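Local coordinates for DegV domain-containing protein spr0652 (Streptococcus pneumoniae, PDB 6CNG), which binds long-chain fatty acid, here linoleic acid, and may take part in lipid transport or fatty acid metabolism, at residues M71-M74 against Y75-E79; S231-A234 against A235-L239. All coordinates share one frame; numbering follows the deposited sequence.

Contact 1 of 2, residues M71-M74 against Y75-E79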
ATOM      1  N   MET A  71       6.935 -13.995   9.147  1.00 14.49           N
ATOM      2  CA  MET A  71       5.572 -14.362   9.476  1.00 14.26           C
ATOM      3  C   MET A  71       5.535 -15.601  10.361  1.00 13.99           C
ATOM      4  O   MET A  71       4.786 -15.652  11.344  1.00 15.23           O
ATOM      5  CB  MET A  71       4.790 -14.573   8.181  1.00 13.36           C
ATOM      6  CG  MET A  71       4.605 -13.285   7.380  1.00 15.23           C
ATOM      7  SD  MET A  71       3.487 -12.049   8.090  1.00 19.46           S
ATOM      8  CE  MET A  71       1.909 -12.819   7.800  1.00 15.97           C
ATOM      9  N   GLU A  72       6.327 -16.629  10.012  1.00 14.78           N
ATOM     10  CA  GLU A  72       6.380 -17.849  10.815  1.00 14.92           C
ATOM     11  C   GLU A  72       6.732 -17.525  12.253  1.00 13.19           C
ATOM     12  O   GLU A  72       6.118 -18.044  13.191  1.00 15.61           O
ATOM     13  CB  GLU A  72       7.433 -18.794  10.223  1.00 16.97           C
ATOM     14  CG  GLU A  72       7.562 -20.159  10.916  1.00 21.12           C
ATOM     15  CD  GLU A  72       8.404 -21.158  10.140  1.00 29.35           C
ATOM     16  OE1 GLU A  72       8.567 -22.294  10.634  1.00 32.00           O
ATOM     17  OE2 GLU A  72       8.892 -20.824   9.039  1.00 36.78           O
ATOM     18  N   THR A  73       7.705 -16.647  12.438  1.00 13.46           N
ATOM     19  CA  THR A  73       8.127 -16.249  13.769  1.00 16.74           C
ATOM     20  C   THR A  73       7.030 -15.495  14.477  1.00 17.60           C
ATOM     21  O   THR A  73       6.766 -15.745  15.657  1.00 16.10           O
ATOM     22  CB  THR A  73       9.382 -15.399  13.663  1.00 16.38           C
ATOM     23  OG1 THR A  73      10.392 -16.159  13.004  1.00 19.47           O
ATOM     24  CG2 THR A  73       9.881 -14.993  15.008  1.00 19.76           C
ATOM     25  N   MET A  74       6.353 -14.605  13.760  1.00 18.73           N
ATOM     26  CA  MET A  74       5.292 -13.832  14.365  1.00 14.13           C
ATOM     27  C   MET A  74       4.185 -14.742  14.843  1.00 11.72           C
ATOM     28  O   MET A  74       3.690 -14.610  15.957  1.00 16.05           O
ATOM     29  CB  MET A  74       4.811 -12.836  13.321  1.00 13.95           C
ATOM     30  CG  MET A  74       3.668 -11.931  13.732  1.00 17.31           C
ATOM     31  SD  MET A  74       2.089 -12.663  13.455  1.00 18.64           S
ATOM     32  CE  MET A  74       2.074 -12.895  11.712  1.00 16.12           C
ATOM     33  N   TYR A  75       3.784 -15.683  14.018  1.00 14.68           N
ATOM     34  CA  TYR A  75       2.671 -16.503  14.408  1.00 12.41           C
ATOM     35  C   TYR A  75       3.062 -17.470  15.495  1.00 13.88           C
ATOM     36  O   TYR A  75       2.197 -17.941  16.230  1.00 18.92           O
ATOM     37  CB  TYR A  75       2.182 -17.255  13.202  1.00 15.64           C
ATOM     38  CG  TYR A  75       1.253 -16.483  12.284  1.00 12.50           C
ATOM     39  CD1 TYR A  75       0.026 -16.029  12.727  1.00 13.64           C
ATOM     40  CD2 TYR A  75       1.587 -16.259  10.964  1.00 13.52           C
ATOM     41  CE1 TYR A  75      -0.842 -15.361  11.876  1.00 14.09           C
ATOM     42  CE2 TYR A  75       0.715 -15.583  10.097  1.00 11.62           C
ATOM     43  CZ  TYR A  75      -0.487 -15.145  10.559  1.00 13.21           C
ATOM     44  OH  TYR A  75      -1.350 -14.473   9.713  1.00 16.33           O
ATOM     45  N   ALA A  76       4.340 -17.791  15.605  1.00 17.70           N
ATOM     46  CA  ALA A  76       4.839 -18.688  16.637  1.00 15.15           C
ATOM     47  C   ALA A  76       4.961 -18.026  17.993  1.00 14.74           C
ATOM     48  O   ALA A  76       5.152 -18.716  18.994  1.00 18.22           O
ATOM     49  CB  ALA A  76       6.227 -19.168  16.248  1.00 17.11           C
ATOM     50  N   THR A  77       4.879 -16.719  18.045  1.00 15.82           N
ATOM     51  CA  THR A  77       5.185 -15.986  19.251  1.00 16.19           C
ATOM     52  C   THR A  77       3.872 -15.573  19.858  1.00 16.06           C
ATOM     53  O   THR A  77       3.090 -14.873  19.222  1.00 20.07           O
ATOM     54  CB  THR A  77       6.043 -14.775  18.940  1.00 21.55           C
ATOM     55  OG1 THR A  77       7.293 -15.216  18.398  1.00 20.23           O
ATOM     56  CG2 THR A  77       6.303 -13.992  20.199  1.00 27.24           C
ATOM     57  N   ALA A  78       3.632 -16.031  21.075  1.00 21.16           N
ATOM     58  CA  ALA A  78       2.391 -15.709  21.745  1.00 21.41           C
ATOM     59  C   ALA A  78       2.326 -14.231  22.068  1.00 17.56           C
ATOM     60  O   ALA A  78       1.263 -13.627  21.975  1.00 20.50           O
ATOM     61  CB  ALA A  78       2.279 -16.541  23.011  1.00 29.02           C
ATOM     62  N   GLU A  79       3.453 -13.634  22.435  1.00 20.23           N
ATOM     63  CA  GLU A  79       3.504 -12.192  22.610  1.00 23.31           C
ATOM     64  C   GLU A  79       3.198 -11.474  21.294  1.00 19.46           C
ATOM     65  O   GLU A  79       3.643 -11.881  20.222  1.00 23.46           O
ATOM     66  CB  GLU A  79       4.889 -11.775  23.104  1.00 26.96           C
ATOM     67  CG  GLU A  79       4.985 -10.300  23.421  1.00 32.42           C
ATOM     68  CD  GLU A  79       6.262  -9.918  24.156  1.00 38.23           C
ATOM     69  OE1 GLU A  79       6.257  -8.868  24.845  1.00 41.17           O
ATOM     70  OE2 GLU A  79       7.262 -10.663  24.043  1.00 39.73           O
TER
HETATM   71  O   HOH W   1       3.219 -12.365  17.576  1.00 16.36           O
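The backbone oxygen of T73 is gripped by two groups from the residues that follow. The hydroxyl OG1 of T77 donates to T73 O at 2.8 Å. A76 N bonds chiefly to E72 O, at 3.0 Å, and shares a weak second bond with T73 O at 3.2 Å. This is the last turn of helix 67-76, and it illustrates how a helix finishes: i to i+4 backbone bonds give way to bonds that span three residues, which are the longer ones here, and a threonine hydroxyl bonds to a carbonyl four residues back. T77 N reaches back three residues to M74 O at 3.2 Å. Its approach comes from above the carbonyl plane, 66° out of it, so it does not use a lone pair. A water also donates to M74 O at 2.8 Å and can bridge to E79 O, although other acceptors compete for its protons.

M74 and Y75 form a Met-aromatic contact between neighbours in sequence. With its CG anti to the backbone N (chi1 179°), the M74 chain bends at its next two torsions, which lays its end over the Y75 ring. The methyl CE sits above the centre of one face of that ring, 3.4 Å from the centroid and only 11° off the normal, a CH-pi contact, while SD of M74 follows at 4.1 Å from the same centroid. The ring's hydroxyl is hydrogen-bonded to E290, and M74 and M71 rest on F287 and S286 of helix 283-289, which ties this turn to that helix. M71 lies alongside the tyrosine and points the same way; its chain, bent at chi2 and chi3, brings the terminal methyl CE to 3.8 Å from Y75 CE2.

Contact 2 of 2, residues S231-A234 against A235-L239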
ATOM      1  N   SER A 231     -16.220 -14.439  -0.870  1.00 21.27           N
ATOM      2  CA  SER A 231     -15.265 -13.337  -0.811  1.00 18.52           C
ATOM      3  C   SER A 231     -15.000 -12.772  -2.200  1.00 20.88           C
ATOM      4  O   SER A 231     -14.892 -11.552  -2.378  1.00 19.32           O
ATOM      5  CB  SER A 231     -13.938 -13.797  -0.196  1.00 18.34           C
ATOM      6  OG  SER A 231     -14.061 -14.047   1.184  1.00 29.76           O
ATOM      7  N   VAL A 232     -14.883 -13.639  -3.204  1.00 18.91           N
ATOM      8  CA  VAL A 232     -14.624 -13.134  -4.544  1.00 18.56           C
ATOM      9  C   VAL A 232     -15.835 -12.376  -5.065  1.00 17.02           C
ATOM     10  O   VAL A 232     -15.702 -11.262  -5.580  1.00 15.87           O
ATOM     11  CB  VAL A 232     -14.162 -14.250  -5.491  1.00 22.61           C
ATOM     12  CG1 VAL A 232     -14.105 -13.730  -6.933  1.00 31.29           C
ATOM     13  CG2 VAL A 232     -12.798 -14.738  -5.056  1.00 24.80           C
ATOM     14  N   GLN A 233     -17.029 -12.962  -4.928  1.00 19.21           N
ATOM     15  CA  GLN A 233     -18.233 -12.275  -5.381  1.00 22.67           C
ATOM     16  C   GLN A 233     -18.361 -10.899  -4.733  1.00 16.44           C
ATOM     17  O   GLN A 233     -18.675  -9.917  -5.409  1.00 19.29           O
ATOM     18  CB  GLN A 233     -19.460 -13.142  -5.102  1.00 25.84           C
ATOM     19  CG  GLN A 233     -20.778 -12.613  -5.704  1.00 25.40           C
ATOM     20  CD  GLN A 233     -20.840 -12.676  -7.226  1.00 23.80           C
ATOM     21  OE1 GLN A 233     -20.682 -13.746  -7.844  1.00 21.04           O
ATOM     22  NE2 GLN A 233     -21.122 -11.527  -7.838  1.00 25.27           N
ATOM     23  N   ALA A 234     -18.111 -10.811  -3.427  1.00 15.43           N
ATOM     24  CA  ALA A 234     -18.248  -9.542  -2.726  1.00 15.33           C
ATOM     25  C   ALA A 234     -17.262  -8.529  -3.259  1.00 12.72           C
ATOM     26  O   ALA A 234     -17.605  -7.367  -3.455  1.00 14.86           O
ATOM     27  CB  ALA A 234     -18.014  -9.740  -1.231  1.00 16.96           C
ATOM     28  N   ALA A 235     -16.024  -8.956  -3.483  1.00 15.46           N
ATOM     29  CA  ALA A 235     -14.998  -8.063  -3.993  1.00 15.00           C
ATOM     30  C   ALA A 235     -15.318  -7.592  -5.404  1.00 14.23           C
ATOM     31  O   ALA A 235     -15.084  -6.440  -5.745  1.00 14.51           O
ATOM     32  CB  ALA A 235     -13.662  -8.782  -3.950  1.00 20.57           C
ATOM     33  N   TYR A 236     -15.839  -8.473  -6.243  1.00 14.62           N
ATOM     34  CA  TYR A 236     -16.272  -8.076  -7.573  1.00 14.00           C
ATOM     35  C   TYR A 236     -17.439  -7.110  -7.495  1.00 12.47           C
ATOM     36  O   TYR A 236     -17.439  -6.082  -8.164  1.00 15.51           O
ATOM     37  CB  TYR A 236     -16.682  -9.338  -8.324  1.00 16.89           C
ATOM     38  CG  TYR A 236     -17.357  -9.154  -9.653  1.00 15.78           C
ATOM     39  CD1 TYR A 236     -16.621  -9.149 -10.815  1.00 17.46           C
ATOM     40  CD2 TYR A 236     -18.728  -9.040  -9.754  1.00 14.39           C
ATOM     41  CE1 TYR A 236     -17.234  -9.000 -12.046  1.00 18.77           C
ATOM     42  CE2 TYR A 236     -19.344  -8.899 -10.976  1.00 15.71           C
ATOM     43  CZ  TYR A 236     -18.579  -8.877 -12.120  1.00 15.00           C
ATOM     44  OH  TYR A 236     -19.132  -8.754 -13.363  1.00 20.87           O
ATOM     45  N   ASP A 237     -18.450  -7.433  -6.690  1.00 14.14           N
ATOM     46  CA  ASP A 237     -19.597  -6.547  -6.549  1.00 15.61           C
ATOM     47  C   ASP A 237     -19.166  -5.187  -6.035  1.00 12.66           C
ATOM     48  O   ASP A 237     -19.610  -4.156  -6.532  1.00 13.66           O
ATOM     49  CB  ASP A 237     -20.601  -7.155  -5.580  1.00 15.04           C
ATOM     50  CG  ASP A 237     -21.284  -8.385  -6.130  1.00 16.13           C
ATOM     51  OD1 ASP A 237     -21.352  -8.554  -7.350  1.00 21.75           O
ATOM     52  OD2 ASP A 237     -21.794  -9.187  -5.333  1.00 21.38           O
ATOM     53  N   GLU A 238     -18.306  -5.156  -5.042  1.00 12.85           N
ATOM     54  CA  GLU A 238     -17.906  -3.865  -4.500  1.00 14.03           C
ATOM     55  C   GLU A 238     -17.118  -3.072  -5.518  1.00 12.14           C
ATOM     56  O   GLU A 238     -17.195  -1.849  -5.546  1.00 13.67           O
ATOM     57  CB  GLU A 238     -17.085  -4.016  -3.209  1.00 14.15           C
ATOM     58  CG  GLU A 238     -17.821  -4.654  -1.999  1.00 14.53           C
ATOM     59  CD  GLU A 238     -19.074  -3.909  -1.510  1.00 16.80           C
ATOM     60  OE1 GLU A 238     -19.161  -2.666  -1.636  1.00 18.12           O
ATOM     61  OE2 GLU A 238     -19.969  -4.597  -1.005  1.00 21.30           O
ATOM     62  N   LEU A 239     -16.354  -3.748  -6.358  1.00 12.06           N
ATOM     63  CA  LEU A 239     -15.649  -3.036  -7.407  1.00 14.45           C
ATOM     64  C   LEU A 239     -16.635  -2.379  -8.362  1.00 12.30           C
ATOM     65  O   LEU A 239     -16.493  -1.212  -8.730  1.00 14.40           O
ATOM     66  CB  LEU A 239     -14.795  -4.027  -8.174  1.00 19.00           C
ATOM     67  CG  LEU A 239     -13.331  -4.199  -7.835  1.00 21.39           C
ATOM     68  CD1 LEU A 239     -12.848  -5.342  -8.663  1.00 22.83           C
ATOM     69  CD2 LEU A 239     -12.548  -2.960  -8.133  1.00 18.07           C
TER
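Q233 and D237, one helical turn apart, supply the side-chain hydrogen bonding. The glutamine extends from the backbone and then bends at chi2 (69°), which swings its amide toward D237. NE2 of Q233 donates to D237 OD1 at 3.0 Å, on the syn side of that oxygen but 35° out of the carboxylate plane; a weak second bond runs from the same NE2 to D237 OD2 at 3.5 Å. The two flat groups are turned 42° against each other.

Backbone bonds carry the rest of the polar contact. Each amide from A235 to E238 reaches the carbonyl four residues earlier, the regular alpha-helical pattern, with D237 N to Q233 O at 2.8 Å. This is the middle of helix 228-242, a helix laid against a six-stranded mixed sheet of the DegV fold: S231, A234 and E238 face its strands, and Q223 bonds to the carboxylate of E238.

Beside the bond from E238 N to A234 O, CG of E238 makes a close C...O approach of 3.1 Å to A234 O.

The ring and hydroxyl of Y236 engage helix 257-270: the hydroxyl bonds to T270 and the ring meets R266 in a cation-pi contact.

In the fold
Following the chain from the N terminus, contact 1 comes at the end of helix 67-76, after strand 57-60, and contact 2 much later, within helix 228-242, after strand 219-226 and before the short strand 244-245. Each is local to its own helix, so neither closes a long loop; they run in series without nesting or crossing. The centres of contact 1 and contact 2 are 31 Å apart, their nearest atoms about 15 Å. Contact 1 joins its helix to helix 283-289 and to strand 43-54; contact 2 packs against helix 257-270 and the sheet of strands 176-182, 207-213 and 219-226. Bound linoleic acid is about 10 Å from the M71 side chain and about 13 Å from that of A235.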